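Local coordinates for uncharacterized peroxidase-related protein (Silicibacter sp., PDB 2PFX) that is of unknown function but, as an AhpD-like protein of the carboxymuconolactone decarboxylase family, is probably a peroxidase-related oxidoreductase, at residues N84-C89 with M170-A175; V37-K42 with M181-Y186. All coordinates share one frame; numbering follows the deposited sequence.

Contact 1: residues N84-C89 with M170-A175; sequences NKCFYC and MTNRVA
Asn84 and Asn172 each set CG anti to their own carbonyl carbon (chi1 -68° and -65°), which sends the two amides toward each other. The side chains cross at about a right angle. ND2 of Asn84 donates to OD1 of Asn172 over 2.8 Å, and the bond is nearly straight at 166°. The acceptor lies close to the plane of the Asn84 amide. Asn169, in helix 155-178, takes a second bond from this ND2. The Asn172 amide turns its own ND2 to Cys89, 3.4 Å from SG. Cys86 lays its CB against Asn172, 3.7 Å from CG. The two cysteines form a CxxC motif at the start of helix 87-101, as in AhpD, where such a pair is redox-active. Cys86 SG and Cys89 SG are 3.5 Å apart, too far for a disulfide in this model. Cys86 is the N-cap, and its SG accepts a weak bond from Cys89 N. A Schellman motif at Lys85 ends the preceding helix 70-84. Ala175 CB packs against Cys86, 3.8 Å from SG, and touches Tyr88 CB at 3.9 Å. At the far end a water lies 2.6 Å from Asn84 OD1, to which it probably donates. It accepts from NH2 of Arg173, in the guanidinium plane. Arg173 NH1 bonds Asn169 OD1 of the same chain, while NE and NH2 bond Met133 O and Thr134 O of the second subunit.

Contact 2: residues V37-K42 with M181-Y186; sequences VPNVLK and MPNAEY
Asn183 grips the backbone on both sides of Pro38 with its one amide. Its ND2 donates to Val37 O over 2.8 Å, and its OD1 accepts from Asn39 N at 2.9 Å. The same OD1 sits 3.4 Å from Pro38 CA. The contact fastens the chain after helix 155-178 to the N-terminus of helix 39-44, where Pro38 is the N-cap. Asn183 OD1 thus takes up an N-H of the first helical turn. That N-H arrives in the carbonyl plane, on a lone pair. The bond to Val37 O is less regular, because the donor stands above the Val37 carbonyl plane, 51° out of it. Asn183 turns CG anti to its carbonyl carbon (chi1 -57°), which sends the amide out to the proline. With an alanine at Asn183, Val37 O and Asn39 N would probably lose these mates, and the chain end would be freer to shift against the helix start.

Asn39 returns the grip. Its ND2 donates to Met181 O over 2.9 Å, with a nearly straight N-H...O angle of 167°. The acceptor lies in the plane of the Asn39 amide. The same ND2 also bonds Glu7 OE1, so the N-terminal arm joins the site. The carboxylate would be expected to polarise this amide. The two asparagine amides are stacked, with Asn39 OD1 3.7 Å from Asn183 ND2. Farther out, packing takes over. Pro182 turns away from the 37-42 segment and packs on Phe87, Tyr88 and Val91 of helix 87-101. Tyr186 crosses Pro38 at about a right angle and brings its OH within 3.8 Å of Pro38 CG.

The centres of the two contacts lie about 13 Å apart in this chain of helices and loops. The segments follow the order 37-42, 84-89, 170-175, 181-186, so contact 2 encloses contact 1 along the sequence. Helix 155-178 ends shortly after contact 1, and the chain leaving it supplies the second half of contact 2. The two also touch. Tyr88 OH probably accepts from Val40 N at 2.9 Å, and the Tyr88 ring packs on the Met181-Pro182 backbone, with its CD2 3.3 Å from Pro182 N. The start of helix 87-101, with its CxxC pair, therefore belongs to contact 1 and packs against contact 2. Both also lie within reach of a third subunit.

Contact 1: residues N84-C89 with M170-A175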
ATOM      1  N   ASN A  84     -11.704  -7.558   0.378  1.00 10.12           N
ATOM      2  CA  ASN A  84     -11.302  -7.880   1.743  1.00  8.73           C
ATOM      3  C   ASN A  84     -10.901  -9.336   1.954  1.00 10.24           C
ATOM      4  O   ASN A  84     -10.461  -9.685   3.068  1.00  9.53           O
ATOM      5  CB  ASN A  84     -12.435  -7.576   2.725  1.00  9.73           C
ATOM      6  CG  ASN A  84     -12.684  -6.083   2.831  1.00 10.61           C
ATOM      7  OD1 ASN A  84     -11.762  -5.277   2.747  1.00 13.59           O
ATOM      8  ND2 ASN A  84     -13.932  -5.745   3.020  1.00  8.64           N
ATOM      9  N   LYS A  85     -11.003 -10.155   0.930  1.00  8.76           N
ATOM     10  CA  LYS A  85     -10.622 -11.569   0.973  1.00  8.23           C
ATOM     11  C   LYS A  85     -11.275 -12.308   2.130  1.00 12.55           C
ATOM     12  O   LYS A  85     -10.676 -13.073   2.896  1.00  9.21           O
ATOM     13  CB  LYS A  85      -9.095 -11.699   0.989  1.00 10.99           C
ATOM     14  CG  LYS A  85      -8.403 -10.978  -0.145  1.00 15.70           C
ATOM     15  CD  LYS A  85      -7.191 -11.616  -0.782  1.00 60.41           C
ATOM     16  CE  LYS A  85      -7.386 -12.054  -2.222  1.00157.91           C
ATOM     17  NZ  LYS A  85      -6.636 -11.268  -3.245  1.00 40.64           N
ATOM     18  N   CYS A  86     -12.579 -12.067   2.234  1.00 11.84           N
ATOM     19  CA  CYS A  86     -13.431 -12.706   3.209  1.00  8.20           C
ATOM     20  C   CYS A  86     -14.000 -14.029   2.718  1.00 12.27           C
ATOM     21  O   CYS A  86     -14.954 -14.076   1.960  1.00 10.30           O
ATOM     22  CB  CYS A  86     -14.595 -11.776   3.576  1.00 10.90           C
ATOM     23  SG  CYS A  86     -15.521 -12.556   4.957  1.00 13.17           S
ATOM     24  N   PHE A  87     -13.416 -15.135   3.163  1.00 10.32           N
ATOM     25  CA  PHE A  87     -13.865 -16.477   2.801  1.00  8.33           C
ATOM     26  C   PHE A  87     -15.348 -16.717   3.033  1.00  7.00           C
ATOM     27  O   PHE A  87     -16.003 -17.221   2.113  1.00 13.04           O
ATOM     28  CB  PHE A  87     -13.037 -17.524   3.586  1.00  9.21           C
ATOM     29  CG  PHE A  87     -13.337 -18.963   3.209  1.00  7.91           C
ATOM     30  CD1 PHE A  87     -13.220 -19.471   1.932  1.00 10.84           C
ATOM     31  CD2 PHE A  87     -13.782 -19.832   4.196  1.00 11.42           C
ATOM     32  CE1 PHE A  87     -13.555 -20.777   1.636  1.00 12.93           C
ATOM     33  CE2 PHE A  87     -14.091 -21.137   3.911  1.00 13.22           C
ATOM     34  CZ  PHE A  87     -13.982 -21.639   2.623  1.00 13.81           C
ATOM     35  N   TYR A  88     -15.873 -16.416   4.221  1.00  9.29           N
ATOM     36  CA  TYR A  88     -17.264 -16.687   4.547  1.00  8.77           C
ATOM     37  C   TYR A  88     -18.149 -16.060   3.459  1.00  9.60           C
ATOM     38  O   TYR A  88     -19.062 -16.669   2.900  1.00  8.74           O
ATOM     39  CB  TYR A  88     -17.686 -16.195   5.956  1.00 10.66           C
ATOM     40  CG  TYR A  88     -19.150 -16.493   6.230  1.00 11.29           C
ATOM     41  CD1 TYR A  88     -20.234 -15.693   5.890  1.00  9.36           C
ATOM     42  CD2 TYR A  88     -19.478 -17.680   6.900  1.00 15.51           C
ATOM     43  CE1 TYR A  88     -21.529 -16.011   6.155  1.00 12.72           C
ATOM     44  CE2 TYR A  88     -20.785 -18.021   7.176  1.00 14.32           C
ATOM     45  CZ  TYR A  88     -21.813 -17.192   6.804  1.00 13.70           C
ATOM     46  OH  TYR A  88     -23.130 -17.471   7.061  1.00 18.39           O
ATOM     47  N   CYS A  89     -17.926 -14.763   3.294  1.00 12.20           N
ATOM     48  CA  CYS A  89     -18.862 -13.942   2.542  1.00  7.53           C
ATOM     49  C   CYS A  89     -18.692 -14.239   1.061  1.00 11.80           C
ATOM     50  O   CYS A  89     -19.665 -14.193   0.313  1.00 11.16           O
ATOM     51  CB  CYS A  89     -18.607 -12.468   2.881  1.00  8.14           C
ATOM     52  SG  CYS A  89     -18.942 -12.056   4.624  1.00 17.95           S
HETATM   53  N   MSE A 170     -18.373  -4.323   7.219  1.00 10.95           N
HETATM   54  CA  MSE A 170     -18.540  -4.731   8.615  1.00 12.33           C
HETATM   55  C   MSE A 170     -18.482  -6.263   8.662  1.00 11.16           C
HETATM   56  O   MSE A 170     -17.663  -6.840   9.369  1.00  9.71           O
HETATM   57  CB  MSE A 170     -19.827  -4.266   9.270  1.00  9.07           C
HETATM   58  CG  MSE A 170     -20.186  -4.954  10.595  1.00  8.81           C
HETATM   59 SE   MSE A 170     -21.811  -4.201  11.343  0.75 10.76          SE
HETATM   60  CE  MSE A 170     -22.901  -5.338  10.237  1.00 42.01           C
ATOM     61  N   THR A 171     -19.365  -6.885   7.899  1.00  8.59           N
ATOM     62  CA  THR A 171     -19.520  -8.328   8.061  1.00  8.55           C
ATOM     63  C   THR A 171     -18.282  -9.056   7.605  1.00 10.64           C
ATOM     64  O   THR A 171     -17.900 -10.072   8.204  1.00  9.85           O
ATOM     65  CB  THR A 171     -20.784  -8.889   7.380  1.00 12.98           C
ATOM     66  OG1 THR A 171     -20.711  -8.818   5.962  1.00 14.78           O
ATOM     67  CG2 THR A 171     -21.999  -8.062   7.779  1.00 13.36           C
ATOM     68  N   ASN A 172     -17.589  -8.575   6.576  1.00  7.58           N
ATOM     69  CA  ASN A 172     -16.328  -9.230   6.228  1.00  6.62           C
ATOM     70  C   ASN A 172     -15.349  -9.250   7.394  1.00  8.92           C
ATOM     71  O   ASN A 172     -14.694 -10.266   7.566  1.00 11.14           O
ATOM     72  CB  ASN A 172     -15.628  -8.511   5.093  1.00 11.24           C
ATOM     73  CG  ASN A 172     -16.281  -8.486   3.753  1.00 12.97           C
ATOM     74  OD1 ASN A 172     -15.755  -7.893   2.812  1.00 11.67           O
ATOM     75  ND2 ASN A 172     -17.455  -9.082   3.721  1.00 16.33           N
ATOM     76  N   ARG A 173     -15.297  -8.141   8.114  1.00  7.93           N
ATOM     77  CA  ARG A 173     -14.294  -7.991   9.184  1.00  8.56           C
ATOM     78  C   ARG A 173     -14.624  -8.887  10.356  1.00 14.50           C
ATOM     79  O   ARG A 173     -13.766  -9.532  10.964  1.00 12.75           O
ATOM     80  CB  ARG A 173     -14.195  -6.504   9.557  1.00 10.35           C
ATOM     81  CG  ARG A 173     -13.480  -5.726   8.434  1.00  9.43           C
ATOM     82  CD  ARG A 173     -13.204  -4.264   8.754  1.00  7.26           C
ATOM     83  NE  ARG A 173     -12.210  -3.800   7.788  1.00  6.46           N
ATOM     84  CZ  ARG A 173     -12.385  -3.403   6.549  1.00 13.88           C
ATOM     85  NH1 ARG A 173     -13.601  -3.373   6.030  1.00 12.31           N
ATOM     86  NH2 ARG A 173     -11.341  -3.030   5.820  1.00 13.28           N
ATOM     87  N   VAL A 174     -15.928  -8.913  10.669  1.00 13.75           N
ATOM     88  CA  VAL A 174     -16.347  -9.783  11.766  1.00  9.12           C
ATOM     89  C   VAL A 174     -16.081 -11.233  11.412  1.00 19.14           C
ATOM     90  O   VAL A 174     -15.557 -12.032  12.199  1.00 13.90           O
ATOM     91  CB  VAL A 174     -17.833  -9.525  12.053  1.00 12.80           C
ATOM     92  CG1 VAL A 174     -18.344 -10.572  13.049  1.00 13.61           C
ATOM     93  CG2 VAL A 174     -18.051  -8.114  12.576  1.00 13.80           C
ATOM     94  N   ALA A 175     -16.442 -11.609  10.179  1.00  7.15           N
ATOM     95  CA  ALA A 175     -16.291 -13.009   9.796  1.00  9.14           C
ATOM     96  C   ALA A 175     -14.829 -13.412   9.790  1.00 10.92           C
ATOM     97  O   ALA A 175     -14.454 -14.437  10.340  1.00 12.60           O
ATOM     98  CB  ALA A 175     -16.936 -13.281   8.437  1.00  9.98           C
TER
HETATM   99  O   HOH W   1     -11.386  -2.703   3.035  1.00 10.99           O

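Contact 2: residues V37-K42 with M181-Y186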
ATOM      1  N   VAL A  37     -29.310 -23.604   7.852  1.00 20.11           N
ATOM      2  CA  VAL A  37     -29.190 -22.454   8.749  1.00 17.88           C
ATOM      3  C   VAL A  37     -27.821 -21.810   8.568  1.00 14.99           C
ATOM      4  O   VAL A  37     -26.804 -22.403   8.984  1.00 15.57           O
ATOM      5  CB  VAL A  37     -29.409 -22.852  10.218  1.00 12.71           C
ATOM      6  CG1 VAL A  37     -29.317 -21.629  11.116  1.00 15.57           C
ATOM      7  CG2 VAL A  37     -30.777 -23.500  10.361  1.00 16.25           C
ATOM      8  N   PRO A  38     -27.787 -20.649   7.924  1.00 15.56           N
ATOM      9  CA  PRO A  38     -26.507 -19.984   7.699  1.00 10.78           C
ATOM     10  C   PRO A  38     -25.742 -19.773   9.000  1.00 12.21           C
ATOM     11  O   PRO A  38     -26.254 -19.324  10.021  1.00 11.88           O
ATOM     12  CB  PRO A  38     -26.897 -18.645   7.066  1.00 19.46           C
ATOM     13  CG  PRO A  38     -28.161 -18.993   6.340  1.00 23.57           C
ATOM     14  CD  PRO A  38     -28.893 -19.909   7.301  1.00 19.50           C
ATOM     15  N   ASN A  39     -24.457 -20.108   8.925  1.00 11.75           N
ATOM     16  CA  ASN A  39     -23.630 -20.049  10.130  1.00  8.67           C
ATOM     17  C   ASN A  39     -23.462 -18.676  10.722  1.00 10.20           C
ATOM     18  O   ASN A  39     -23.250 -18.537  11.924  1.00 10.00           O
ATOM     19  CB  ASN A  39     -22.236 -20.637   9.804  1.00 10.81           C
ATOM     20  CG  ASN A  39     -22.228 -22.157   9.896  1.00 21.19           C
ATOM     21  OD1 ASN A  39     -23.148 -22.771  10.440  1.00 16.84           O
ATOM     22  ND2 ASN A  39     -21.179 -22.796   9.383  1.00 13.89           N
ATOM     23  N   VAL A  40     -23.546 -17.595   9.933  1.00  8.16           N
ATOM     24  CA  VAL A  40     -23.529 -16.277  10.541  1.00 11.66           C
ATOM     25  C   VAL A  40     -24.666 -16.108  11.537  1.00 16.63           C
ATOM     26  O   VAL A  40     -24.540 -15.455  12.567  1.00 13.33           O
ATOM     27  CB  VAL A  40     -23.594 -15.176   9.463  1.00 12.94           C
ATOM     28  CG1 VAL A  40     -24.901 -15.234   8.696  1.00 12.47           C
ATOM     29  CG2 VAL A  40     -23.405 -13.808  10.105  1.00 18.16           C
ATOM     30  N   LEU A  41     -25.818 -16.721  11.225  1.00 11.92           N
ATOM     31  CA  LEU A  41     -26.918 -16.592  12.171  1.00 13.32           C
ATOM     32  C   LEU A  41     -26.649 -17.385  13.449  1.00 14.22           C
ATOM     33  O   LEU A  41     -26.968 -16.899  14.528  1.00 14.95           O
ATOM     34  CB  LEU A  41     -28.230 -17.039  11.540  1.00 14.04           C
ATOM     35  CG  LEU A  41     -28.661 -16.253  10.307  1.00 13.31           C
ATOM     36  CD1 LEU A  41     -29.915 -16.898   9.738  1.00 16.24           C
ATOM     37  CD2 LEU A  41     -28.831 -14.779  10.648  1.00 16.86           C
ATOM     38  N   LYS A  42     -26.063 -18.563  13.310  1.00 13.60           N
ATOM     39  CA  LYS A  42     -25.704 -19.325  14.519  1.00 10.74           C
ATOM     40  C   LYS A  42     -24.706 -18.549  15.349  1.00 16.01           C
ATOM     41  O   LYS A  42     -24.677 -18.664  16.580  1.00 17.76           O
ATOM     42  CB  LYS A  42     -25.170 -20.700  14.142  1.00 12.26           C
ATOM     43  CG  LYS A  42     -26.114 -21.526  13.277  1.00 22.43           C
ATOM     44  CD  LYS A  42     -25.526 -22.885  12.907  1.00 19.67           C
ATOM     45  CE  LYS A  42     -26.638 -23.862  12.547  1.00 40.81           C
ATOM     46  NZ  LYS A  42     -26.112 -24.974  11.712  1.00 43.87           N
HETATM   47  N   MSE A 181     -16.985 -19.735   9.608  0.50 10.37           N
HETATM   48  CA  MSE A 181     -16.905 -20.680   8.494  0.50  9.01           C
HETATM   49  C   MSE A 181     -18.191 -20.781   7.710  0.50  8.42           C
HETATM   50  O   MSE A 181     -19.274 -20.956   8.281  0.50 10.78           O
HETATM   51  CB  MSE A 181     -16.527 -22.046   9.083  0.50 21.45           C
HETATM   52  CG  MSE A 181     -15.051 -22.168   9.410  0.50 19.68           C
HETATM   53 SE   MSE A 181     -13.872 -21.931   7.910  0.37 21.38          SE
HETATM   54  CE  MSE A 181     -14.481 -23.571   7.073  0.50 13.30           C
ATOM     55  N   PRO A 182     -18.125 -20.685   6.389  1.00 10.78           N
ATOM     56  CA  PRO A 182     -19.371 -20.876   5.618  1.00 13.98           C
ATOM     57  C   PRO A 182     -19.862 -22.319   5.578  1.00 12.21           C
ATOM     58  O   PRO A 182     -19.131 -23.309   5.602  1.00 12.52           O
ATOM     59  CB  PRO A 182     -18.947 -20.363   4.244  1.00 11.27           C
ATOM     60  CG  PRO A 182     -17.491 -20.708   4.181  1.00 13.77           C
ATOM     61  CD  PRO A 182     -16.950 -20.397   5.552  1.00 11.23           C
ATOM     62  N   ASN A 183     -21.197 -22.460   5.529  1.00 10.29           N
ATOM     63  CA  ASN A 183     -21.853 -23.749   5.469  1.00 12.58           C
ATOM     64  C   ASN A 183     -21.349 -24.513   4.262  1.00 13.63           C
ATOM     65  O   ASN A 183     -21.267 -24.020   3.144  1.00 10.84           O
ATOM     66  CB  ASN A 183     -23.380 -23.629   5.361  1.00 11.22           C
ATOM     67  CG  ASN A 183     -24.013 -22.837   6.482  1.00 14.93           C
ATOM     68  OD1 ASN A 183     -23.716 -21.644   6.584  1.00 15.14           O
ATOM     69  ND2 ASN A 183     -24.858 -23.476   7.290  1.00 14.49           N
ATOM     70  N   ALA A 184     -21.016 -25.777   4.482  1.00 16.82           N
ATOM     71  CA  ALA A 184     -20.395 -26.553   3.410  1.00 17.44           C
ATOM     72  C   ALA A 184     -21.287 -26.648   2.184  1.00 11.30           C
ATOM     73  O   ALA A 184     -20.767 -26.809   1.080  1.00 14.65           O
ATOM     74  CB  ALA A 184     -20.031 -27.932   3.945  1.00 28.95           C
ATOM     75  N   GLU A 185     -22.590 -26.519   2.377  1.00 17.16           N
ATOM     76  CA  GLU A 185     -23.529 -26.700   1.282  1.00 21.51           C
ATOM     77  C   GLU A 185     -23.363 -25.653   0.201  1.00 18.32           C
ATOM     78  O   GLU A 185     -23.675 -25.931  -0.956  1.00 19.26           O
ATOM     79  CB  GLU A 185     -24.984 -26.634   1.771  1.00 21.24           C
ATOM     80  CG  GLU A 185     -25.356 -27.817   2.657  1.00 35.02           C
ATOM     81  CD  GLU A 185     -25.334 -27.441   4.128  1.00 48.88           C
ATOM     82  OE1 GLU A 185     -24.272 -26.979   4.589  1.00 21.22           O
ATOM     83  OE2 GLU A 185     -26.364 -27.599   4.814  1.00 45.64           O
ATOM     84  N   TYR A 186     -22.913 -24.461   0.577  1.00  9.87           N
ATOM     85  CA  TYR A 186     -22.831 -23.402  -0.428  1.00 10.99           C
ATOM     86  C   TYR A 186     -21.975 -23.713  -1.640  1.00 10.39           C
ATOM     87  O   TYR A 186     -22.260 -23.279  -2.765  1.00 15.76           O
ATOM     88  CB  TYR A 186     -22.235 -22.165   0.237  1.00 11.14           C
ATOM     89  CG  TYR A 186     -23.172 -21.310   1.058  1.00 16.40           C
ATOM     90  CD1 TYR A 186     -24.354 -20.789   0.570  1.00 11.48           C
ATOM     91  CD2 TYR A 186     -22.847 -20.991   2.386  1.00 12.76           C
ATOM     92  CE1 TYR A 186     -25.190 -20.000   1.343  1.00 11.85           C
ATOM     93  CE2 TYR A 186     -23.676 -20.206   3.153  1.00 13.30           C
ATOM     94  CZ  TYR A 186     -24.851 -19.705   2.643  1.00 13.90           C
ATOM     95  OH  TYR A 186     -25.648 -18.927   3.466  1.00 16.85           O
TER